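Long-range contacts in protein-tyrosine-phosphatase PTP1 (Arabidopsis thaliana, PDB 6KRW), which removes phosphate from phosphotyrosine in proteins, dephosphorylating the MAP kinase MPK6 and, together with MKP1, repressing salicylic acid and camalexin biosynthesis: residues 247-252 with 289-294; 53-58 with 67-72; 163-168 with 182-187. All blocks are in the same frame, centred on the assembly; numbering follows the deposited sequence.

Interaction 1 of 3, residues 247-252 with 289-294; sequences YCAIHN and FFCYNA
I250 carries this contact, pushing its CD1 methyl into helix 285-303. CD1 of I250 meets CB of A294 at 3.5 Å, a tight fit for two carbons, while CG1 of I250 rests 3.9 Å from CA of C291 and so lies against the backbone of the other helix as well as its side chains. CG1 sits beside the backbone N of I250 and anti to its carbonyl carbon (chi1 -62°), and chi2 keeps the arm nearly extended, which carries CD1 toward A294. CD1 of I250 also comes 4.1 Å from CE2 of F290, approaching that ring at a slant. One turn before A294 on the same helix, SG of C291 lies 4.0 Å from CB of A249. All of this is apolar, with no hydrogen bond between the two segments.

The segment axes come within 9.3 Å and diverge by only 29° in the same N-to-C sense. In the protein tyrosine phosphatase fold these are two core helices behind the catalytic pocket: helix 242-259 runs straight out of the phosphate-binding loop that begins at the nucleophile C237, and helix 285-303 follows Q283, which by similarity binds substrate. The ring of F290 is about 8 Å from the side chain of R243.

Further out, F290 meets the ring of W204, close in sequence to D206, and packs on P210 and T213. Helix 267-277 covers another side, with F274 against A249 and L267 against C291. On helix 242-259, Y247 points away from I250's partners and packs on helix 214-223; its OH is hydrogen-bonded to ND1 of H251 at 2.7 Å, while NE2 of H251 bonds to S104. Beyond the other helix, Y292 reaches helix 27-39, where its hydroxyl bonds to E33.

Interaction 2 of 3, residues 53-58 with 67-72; sequences VAMNSV and DVVPFD
The carboxylate of D72 is the flat group here: V53 N donates to OD1 of D72 on the syn side, the side of the other oxygen, over 3.0 Å and nearly straight at 172°. CG2 of V53 lies 3.5 Å from OD1 of D72. A water gives OD1 of D72 a second partner at 2.8 Å; it also donates to P70 O and accepts from A54 N, bridging the two segments. OD2 is hydrogen-bonded to T52, which fixes the turn of the group. With an alanine here, V53 N is likely to lose its acceptor, the water one of its three holds, and the T52 hydroxyl this partner.

Apolar contacts lie on the V69 side of the water. CB of A54 presses on CB of V69 at 3.4 Å and sits 4.0 Å from CD of P70. The M55 chain bends at chi2 (-55°), bringing CE to 3.3 Å from V69 CG2 and crossing the valine at about a right angle.

L47 of helix 47-50 touches both M55 and V69, Y89 of strand 89-90 touches V53, A54 and P70, and R75 of strand 75-77 touches V53 and P70, so that the short, weakly bonded helix 52-55 and the loop after it pack against all three elements.

Interaction 3 of 3, residues 163-168 with 182-187; sequences ISLTTK and LEVNYK
Backbone hydrogen bonds join I163-T167 and L182-Y186 as antiparallel neighbours. S164 and N185 form one hydrogen-bonded pair, with S164 N to N185 O at 2.8 Å and the return bond from N185 N to S164 O at 3.1 Å. T166 and E183 form the next, with E183 N to T166 O at 2.7 Å and T166 N to E183 O as the other bond. Weaker CA-H...O contacts, such as I163 CA to N185 O, fill in at the non-hydrogen-bonded pairs.

Apolar side chains gather on the face of I163, L165, V184 and L182. CG2 of I163 meets CG2 of V184 at 3.5 Å, a diagonal contact, while CG1 of I163 lies 3.8 Å from CD1 of the Y186 ring; those two side chains point the same way. In L165 the branch leaves trans to the backbone N (chi1 -178°) and chi2 then turns CD1 over the partner strand, 4.0 Å from V184 CB. Helix 117-126 covers this face: W121 meets L165, I125 meets I163 and Y186, and E122 takes the Y186 hydroxyl.

Polar groups line the other face. OG of S164 is 3.2 Å from OD1 of N185. At the strand end K168 crosses E183 at about a right angle, forming a long salt bridge, K168 NZ to E183 OE1 at 3.8 Å; NZ also bonds to S195.

The strands are the arms of a beta hairpin, 163-172 with 178-186, in the mixed sheet of the phosphatase fold, flanked by strands 194-200 and 158-160 and lying away from the annotated catalytic site.

Along the chain, interaction 2 comes first, then interaction 3, then interaction 1, each closing before the next opens. All belong to the single phosphatase domain, yet none touches another. The centre of interaction 1 is about 27 Å from that of interaction 2 and about 32 Å from that of interaction 3. Interaction 1 lies across the centre of the chain from both others. Interaction 3 belongs to the hairpin part of the mixed sheet, whose strand 233-236 leads to C237. The three thus hold different regions of one catalytic domain: the helices 242-259 and 285-303 beside the phosphate-binding loop, the early loop region before strand 75-77, and the outer hairpin of the sheet.

Interaction 1 of 3, residues 247-252 with 289-294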
loop_
_atom_site.group_PDB
_atom_site.type_symbol
_atom_site.label_atom_id
_atom_site.label_comp_id
_atom_site.label_asym_id
_atom_site.label_seq_id
_atom_site.Cartn_x
_atom_site.Cartn_y
_atom_site.Cartn_z
ATOM N N TYR A 247 3.126 3.713 -4.206
ATOM C CA TYR A 247 3.530 2.294 -4.336
ATOM C C TYR A 247 2.401 1.497 -5.011
ATOM O O TYR A 247 2.631 0.736 -5.952
ATOM C CB TYR A 247 3.926 1.647 -2.999
ATOM C CG TYR A 247 4.256 0.214 -3.273
ATOM C CD1 TYR A 247 5.501 -0.130 -3.810
ATOM C CD2 TYR A 247 3.317 -0.779 -3.113
ATOM C CE1 TYR A 247 5.734 -1.421 -4.222
ATOM C CE2 TYR A 247 3.545 -2.077 -3.520
ATOM C CZ TYR A 247 4.774 -2.391 -4.060
ATOM O OH TYR A 247 4.925 -3.629 -4.532
ATOM N N CYS A 248 1.182 1.648 -4.507
ATOM C CA CYS A 248 0.030 0.885 -5.075
ATOM C C CYS A 248 -0.095 1.178 -6.583
ATOM O O CYS A 248 -0.373 0.269 -7.344
ATOM C CB CYS A 248 -1.258 1.233 -4.346
ATOM S SG CYS A 248 -1.325 0.600 -2.657
ATOM N N ALA A 249 0.085 2.431 -7.001
ATOM C CA ALA A 249 -0.059 2.795 -8.424
ATOM C C ALA A 249 0.975 2.053 -9.263
ATOM O O ALA A 249 0.678 1.575 -10.370
ATOM C CB ALA A 249 -0.000 4.278 -8.625
ATOM N N ILE A 250 2.217 1.979 -8.772
ATOM C CA ILE A 250 3.280 1.291 -9.560
ATOM C C ILE A 250 2.950 -0.199 -9.651
ATOM O O ILE A 250 2.965 -0.781 -10.761
ATOM C CB ILE A 250 4.650 1.557 -8.911
ATOM C CG1 ILE A 250 4.992 3.051 -8.913
ATOM C CG2 ILE A 250 5.732 0.690 -9.573
ATOM C CD1 ILE A 250 6.092 3.448 -7.903
ATOM N N HIS A 251 2.664 -0.815 -8.518
ATOM C CA HIS A 251 2.377 -2.265 -8.449
ATOM C C HIS A 251 1.160 -2.610 -9.308
ATOM O O HIS A 251 1.204 -3.534 -10.132
ATOM C CB HIS A 251 2.202 -2.618 -6.978
ATOM C CG HIS A 251 1.950 -4.042 -6.666
ATOM N ND1 HIS A 251 2.670 -4.690 -5.687
ATOM C CD2 HIS A 251 1.067 -4.946 -7.140
ATOM C CE1 HIS A 251 2.212 -5.924 -5.559
ATOM N NE2 HIS A 251 1.255 -6.115 -6.451
ATOM N N ASN A 252 0.108 -1.828 -9.145
ATOM C CA ASN A 252 -1.153 -2.110 -9.858
ATOM C C ASN A 252 -0.977 -1.899 -11.362
ATOM O O ASN A 252 -1.497 -2.700 -12.177
ATOM C CB ASN A 252 -2.206 -1.170 -9.296
ATOM C CG ASN A 252 -3.591 -1.388 -9.886
ATOM O OD1 ASN A 252 -4.096 -0.496 -10.588
ATOM N ND2 ASN A 252 -4.169 -2.540 -9.604
ATOM N N PHE A 289 5.257 12.000 -10.564
ATOM C CA PHE A 289 6.408 11.806 -11.489
ATOM C C PHE A 289 7.139 10.508 -11.129
ATOM O O PHE A 289 7.557 9.762 -12.029
ATOM C CB PHE A 289 7.359 13.008 -11.457
ATOM C CG PHE A 289 7.028 14.051 -12.488
ATOM C CD1 PHE A 289 7.567 13.985 -13.764
ATOM C CD2 PHE A 289 6.179 15.099 -12.187
ATOM C CE1 PHE A 289 7.270 14.951 -14.708
ATOM C CE2 PHE A 289 5.857 16.048 -13.151
ATOM C CZ PHE A 289 6.419 15.986 -14.400
ATOM N N PHE A 290 7.305 10.251 -9.837
ATOM C CA PHE A 290 8.029 9.031 -9.391
ATOM C C PHE A 290 7.281 7.782 -9.872
ATOM O O PHE A 290 7.907 6.812 -10.260
ATOM C CB PHE A 290 8.227 9.062 -7.879
ATOM C CG PHE A 290 9.013 7.901 -7.328
ATOM C CD1 PHE A 290 10.401 7.901 -7.364
ATOM C CD2 PHE A 290 8.382 6.807 -6.772
ATOM C CE1 PHE A 290 11.118 6.822 -6.862
ATOM C CE2 PHE A 290 9.097 5.731 -6.269
ATOM C CZ PHE A 290 10.481 5.742 -6.313
ATOM N N CYS A 291 5.932 7.825 -9.868
ATOM C CA CYS A 291 5.124 6.702 -10.405
ATOM C C CYS A 291 5.552 6.440 -11.846
ATOM O O CYS A 291 5.821 5.324 -12.210
ATOM C CB CYS A 291 3.631 7.029 -10.481
ATOM S SG CYS A 291 2.771 7.083 -8.904
ATOM N N TYR A 292 5.585 7.494 -12.665
ATOM C CA TYR A 292 5.930 7.328 -14.096
ATOM C C TYR A 292 7.352 6.768 -14.222
ATOM O O TYR A 292 7.569 5.837 -14.982
ATOM C CB TYR A 292 5.834 8.655 -14.831
ATOM C CG TYR A 292 4.488 8.920 -15.456
ATOM C CD1 TYR A 292 4.186 8.377 -16.685
ATOM C CD2 TYR A 292 3.545 9.717 -14.837
ATOM C CE1 TYR A 292 2.971 8.599 -17.292
ATOM C CE2 TYR A 292 2.320 9.958 -15.440
ATOM C CZ TYR A 292 2.040 9.392 -16.662
ATOM O OH TYR A 292 0.833 9.586 -17.309
ATOM N N ASN A 293 8.292 7.327 -13.457
ATOM C CA ASN A 293 9.714 6.912 -13.574
ATOM C C ASN A 293 9.839 5.450 -13.159
ATOM O O ASN A 293 10.542 4.700 -13.853
ATOM C CB ASN A 293 10.586 7.839 -12.737
ATOM C CG ASN A 293 10.766 9.191 -13.382
ATOM O OD1 ASN A 293 10.900 9.282 -14.588
ATOM N ND2 ASN A 293 10.839 10.238 -12.586
ATOM N N ALA A 294 9.181 5.058 -12.069
ATOM C CA ALA A 294 9.302 3.667 -11.589
ATOM C C ALA A 294 8.673 2.738 -12.625
ATOM O O ALA A 294 9.154 1.628 -12.838
ATOM C CB ALA A 294 8.685 3.490 -10.224
#

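Interaction 2 of 3, residues 53-58 with 67-72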
loop_
_atom_site.group_PDB
_atom_site.type_symbol
_atom_site.label_atom_id
_atom_site.label_comp_id
_atom_site.label_asym_id
_atom_site.label_seq_id
_atom_site.Cartn_x
_atom_site.Cartn_y
_atom_site.Cartn_z
ATOM N N VAL A 53 -18.505 6.552 9.771
ATOM C CA VAL A 53 -18.035 5.675 10.874
ATOM C C VAL A 53 -16.684 6.214 11.385
ATOM O O VAL A 53 -16.502 6.282 12.599
ATOM C CB VAL A 53 -17.955 4.203 10.435
ATOM C CG1 VAL A 53 -17.420 3.342 11.561
ATOM C CG2 VAL A 53 -19.332 3.732 10.006
ATOM N N ALA A 54 -15.805 6.593 10.468
ATOM C CA ALA A 54 -14.477 7.139 10.823
ATOM C C ALA A 54 -14.626 8.417 11.643
ATOM O O ALA A 54 -13.707 8.688 12.476
ATOM C CB ALA A 54 -13.669 7.415 9.577
ATOM N N MET A 55 -15.657 9.216 11.352
ATOM C CA MET A 55 -15.838 10.558 11.972
ATOM C C MET A 55 -16.646 10.431 13.276
ATOM O O MET A 55 -16.791 11.438 13.951
ATOM C CB MET A 55 -16.511 11.552 11.012
ATOM C CG MET A 55 -15.699 11.877 9.759
ATOM S SD MET A 55 -14.054 12.474 10.113
ATOM C CE MET A 55 -13.368 12.611 8.472
ATOM N N ASN A 56 -17.100 9.223 13.627
ATOM C CA ASN A 56 -17.853 8.951 14.879
ATOM C C ASN A 56 -17.025 9.377 16.083
ATOM O O ASN A 56 -15.815 9.083 16.079
ATOM C CB ASN A 56 -18.097 7.452 15.070
ATOM C CG ASN A 56 -19.547 7.082 14.987
ATOM O OD1 ASN A 56 -20.399 7.922 15.239
ATOM N ND2 ASN A 56 -19.819 5.830 14.654
ATOM N N SER A 57 -17.686 9.857 17.131
ATOM C CA SER A 57 -16.988 10.272 18.376
ATOM C C SER A 57 -16.259 9.072 18.998
ATOM O O SER A 57 -15.146 9.261 19.521
ATOM C CB SER A 57 -17.950 10.901 19.344
ATOM O OG SER A 57 -18.848 9.918 19.834
ATOM N N VAL A 58 -16.817 7.865 18.891
ATOM C CA VAL A 58 -16.157 6.652 19.455
ATOM C C VAL A 58 -14.878 6.286 18.671
ATOM O O VAL A 58 -14.056 5.556 19.221
ATOM C CB VAL A 58 -17.132 5.473 19.500
ATOM C CG1 VAL A 58 -16.566 4.366 20.365
ATOM C CG2 VAL A 58 -18.505 5.905 20.016
ATOM N N ASP A 67 -8.218 14.232 8.830
ATOM C CA ASP A 67 -8.768 14.383 7.460
ATOM C C ASP A 67 -8.319 13.215 6.573
ATOM O O ASP A 67 -8.515 13.290 5.340
ATOM C CB ASP A 67 -8.342 15.735 6.889
ATOM C CG ASP A 67 -6.831 15.946 6.852
ATOM O OD1 ASP A 67 -6.101 15.160 7.481
ATOM O OD2 ASP A 67 -6.400 16.909 6.207
ATOM N N VAL A 68 -7.729 12.165 7.144
ATOM C CA VAL A 68 -7.368 10.972 6.337
ATOM C C VAL A 68 -8.045 9.769 6.969
ATOM O O VAL A 68 -7.597 9.246 7.996
ATOM C CB VAL A 68 -5.853 10.746 6.208
ATOM C CG1 VAL A 68 -5.596 9.527 5.324
ATOM C CG2 VAL A 68 -5.164 11.982 5.652
ATOM N N VAL A 69 -9.187 9.402 6.415
ATOM C CA VAL A 69 -10.094 8.378 6.959
ATOM C C VAL A 69 -10.649 7.608 5.769
ATOM O O VAL A 69 -10.718 8.146 4.655
ATOM C CB VAL A 69 -11.239 8.997 7.772
ATOM C CG1 VAL A 69 -10.739 9.645 9.042
ATOM C CG2 VAL A 69 -12.050 9.987 6.951
ATOM N N PRO A 70 -11.049 6.340 5.994
ATOM C CA PRO A 70 -11.664 5.547 4.935
ATOM C C PRO A 70 -13.141 5.927 4.738
ATOM O O PRO A 70 -13.823 6.254 5.688
ATOM C CB PRO A 70 -11.554 4.108 5.441
ATOM C CG PRO A 70 -11.702 4.278 6.951
ATOM C CD PRO A 70 -10.942 5.576 7.251
ATOM N N PHE A 71 -13.545 5.819 3.486
ATOM C CA PHE A 71 -14.985 5.920 3.141
ATOM C C PHE A 71 -15.746 4.760 3.745
ATOM O O PHE A 71 -15.262 3.608 3.795
ATOM C CB PHE A 71 -15.117 5.912 1.623
ATOM C CG PHE A 71 -14.361 6.992 0.914
ATOM C CD1 PHE A 71 -14.461 8.323 1.310
ATOM C CD2 PHE A 71 -13.580 6.711 -0.192
ATOM C CE1 PHE A 71 -13.767 9.317 0.638
ATOM C CE2 PHE A 71 -12.871 7.697 -0.860
ATOM C CZ PHE A 71 -12.966 8.997 -0.444
ATOM N N ASP A 72 -16.989 5.012 4.139
ATOM C CA ASP A 72 -17.867 3.924 4.613
ATOM C C ASP A 72 -17.983 2.818 3.567
ATOM O O ASP A 72 -18.055 1.634 3.958
ATOM C CB ASP A 72 -19.256 4.461 4.944
ATOM C CG ASP A 72 -19.304 5.425 6.110
ATOM O OD1 ASP A 72 -18.478 5.299 7.028
ATOM O OD2 ASP A 72 -20.198 6.293 6.153
HETATM O O HOH W 1 -15.747 5.589 7.712
#

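Interaction 3 of 3, residues 163-168 with 182-187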
loop_
_atom_site.group_PDB
_atom_site.type_symbol
_atom_site.label_atom_id
_atom_site.label_comp_id
_atom_site.label_asym_id
_atom_site.label_seq_id
_atom_site.Cartn_x
_atom_site.Cartn_y
_atom_site.Cartn_z
ATOM N N ILE A 163 -3.689 -11.557 20.873
ATOM C CA ILE A 163 -2.801 -11.880 19.721
ATOM C C ILE A 163 -1.343 -11.908 20.190
ATOM O O ILE A 163 -0.898 -10.972 20.897
ATOM C CB ILE A 163 -3.016 -10.870 18.583
ATOM C CG1 ILE A 163 -4.351 -11.129 17.884
ATOM C CG2 ILE A 163 -1.855 -10.896 17.611
ATOM C CD1 ILE A 163 -4.773 -10.041 16.912
ATOM N N SER A 164 -0.611 -12.934 19.770
ATOM C CA SER A 164 0.855 -13.015 19.995
ATOM C C SER A 164 1.586 -12.913 18.655
ATOM O O SER A 164 1.121 -13.490 17.655
ATOM C CB SER A 164 1.224 -14.266 20.731
ATOM O OG SER A 164 1.045 -15.406 19.906
ATOM N N LEU A 165 2.699 -12.192 18.644
ATOM C CA LEU A 165 3.540 -12.001 17.434
ATOM C C LEU A 165 4.973 -12.450 17.719
ATOM O O LEU A 165 5.516 -12.105 18.777
ATOM C CB LEU A 165 3.505 -10.524 17.058
ATOM C CG LEU A 165 4.275 -10.125 15.803
ATOM C CD1 LEU A 165 3.625 -10.680 14.550
ATOM C CD2 LEU A 165 4.389 -8.614 15.715
ATOM N N THR A 166 5.570 -13.153 16.767
ATOM C CA THR A 166 6.951 -13.679 16.869
ATOM C C THR A 166 7.646 -13.510 15.523
ATOM O O THR A 166 7.030 -13.712 14.478
ATOM C CB THR A 166 6.925 -15.132 17.344
ATOM O OG1 THR A 166 6.706 -15.113 18.755
ATOM C CG2 THR A 166 8.203 -15.872 17.021
ATOM N N THR A 167 8.940 -13.207 15.575
ATOM C CA THR A 167 9.776 -13.069 14.367
ATOM C C THR A 167 10.506 -14.382 14.091
ATOM O O THR A 167 11.219 -14.847 14.975
ATOM C CB THR A 167 10.744 -11.905 14.532
ATOM O OG1 THR A 167 10.001 -10.723 14.839
ATOM C CG2 THR A 167 11.571 -11.710 13.284
ATOM N N LYS A 168 10.357 -14.932 12.890
ATOM C CA LYS A 168 11.077 -16.168 12.504
ATOM C C LYS A 168 12.480 -15.798 12.026
ATOM O O LYS A 168 13.399 -16.526 12.327
ATOM C CB LYS A 168 10.306 -16.944 11.443
ATOM C CG LYS A 168 8.900 -17.335 11.855
ATOM C CD LYS A 168 8.267 -18.344 10.925
ATOM C CE LYS A 168 6.758 -18.277 10.955
ATOM N NZ LYS A 168 6.125 -19.480 10.363
ATOM N N LEU A 182 7.305 -12.888 9.892
ATOM C CA LEU A 182 6.576 -12.759 11.166
ATOM C C LEU A 182 5.580 -13.901 11.279
ATOM O O LEU A 182 5.096 -14.421 10.256
ATOM C CB LEU A 182 5.817 -11.433 11.197
ATOM C CG LEU A 182 6.677 -10.175 11.109
ATOM C CD1 LEU A 182 5.806 -8.920 11.205
ATOM C CD2 LEU A 182 7.765 -10.227 12.175
ATOM N N GLU A 183 5.288 -14.247 12.519
ATOM C CA GLU A 183 4.329 -15.300 12.866
ATOM C C GLU A 183 3.344 -14.686 13.843
ATOM O O GLU A 183 3.776 -14.192 14.900
ATOM C CB GLU A 183 5.074 -16.469 13.478
ATOM C CG GLU A 183 4.192 -17.468 14.184
ATOM C CD GLU A 183 4.982 -18.599 14.819
ATOM O OE1 GLU A 183 5.923 -19.110 14.165
ATOM O OE2 GLU A 183 4.675 -18.947 15.975
ATOM N N VAL A 184 2.065 -14.708 13.479
ATOM C CA VAL A 184 0.999 -14.101 14.309
ATOM C C VAL A 184 -0.066 -15.164 14.565
ATOM O O VAL A 184 -0.340 -15.985 13.672
ATOM C CB VAL A 184 0.439 -12.840 13.622
ATOM C CG1 VAL A 184 -0.336 -13.172 12.355
ATOM C CG2 VAL A 184 -0.418 -12.034 14.575
ATOM N N ASN A 185 -0.642 -15.150 15.759
ATOM C CA ASN A 185 -1.760 -16.074 16.065
ATOM C C ASN A 185 -2.478 -15.606 17.327
ATOM O O ASN A 185 -1.933 -14.762 18.066
ATOM C CB ASN A 185 -1.278 -17.520 16.210
ATOM C CG ASN A 185 -0.318 -17.711 17.365
ATOM O OD1 ASN A 185 0.838 -17.290 17.300
ATOM N ND2 ASN A 185 -0.786 -18.359 18.420
ATOM N N TYR A 186 -3.668 -16.149 17.551
ATOM C CA TYR A 186 -4.368 -16.018 18.850
ATOM C C TYR A 186 -3.737 -16.980 19.856
ATOM O O TYR A 186 -3.129 -17.994 19.464
ATOM C CB TYR A 186 -5.856 -16.320 18.706
ATOM C CG TYR A 186 -6.569 -15.470 17.689
ATOM C CD1 TYR A 186 -6.683 -14.097 17.853
ATOM C CD2 TYR A 186 -7.152 -16.042 16.570
ATOM C CE1 TYR A 186 -7.344 -13.317 16.919
ATOM C CE2 TYR A 186 -7.826 -15.276 15.632
ATOM C CZ TYR A 186 -7.919 -13.909 15.807
ATOM O OH TYR A 186 -8.578 -13.155 14.876
ATOM N N LYS A 187 -3.926 -16.701 21.138
ATOM C CA LYS A 187 -3.318 -17.532 22.206
ATOM C C LYS A 187 -4.068 -18.861 22.352
ATOM O O LYS A 187 -3.459 -19.797 22.885
ATOM C CB LYS A 187 -3.253 -16.742 23.508
ATOM C CG LYS A 187 -2.310 -15.554 23.423
ATOM C CD LYS A 187 -2.413 -14.611 24.590
ATOM C CE LYS A 187 -1.741 -13.289 24.300
ATOM N NZ LYS A 187 -1.949 -12.318 25.399
#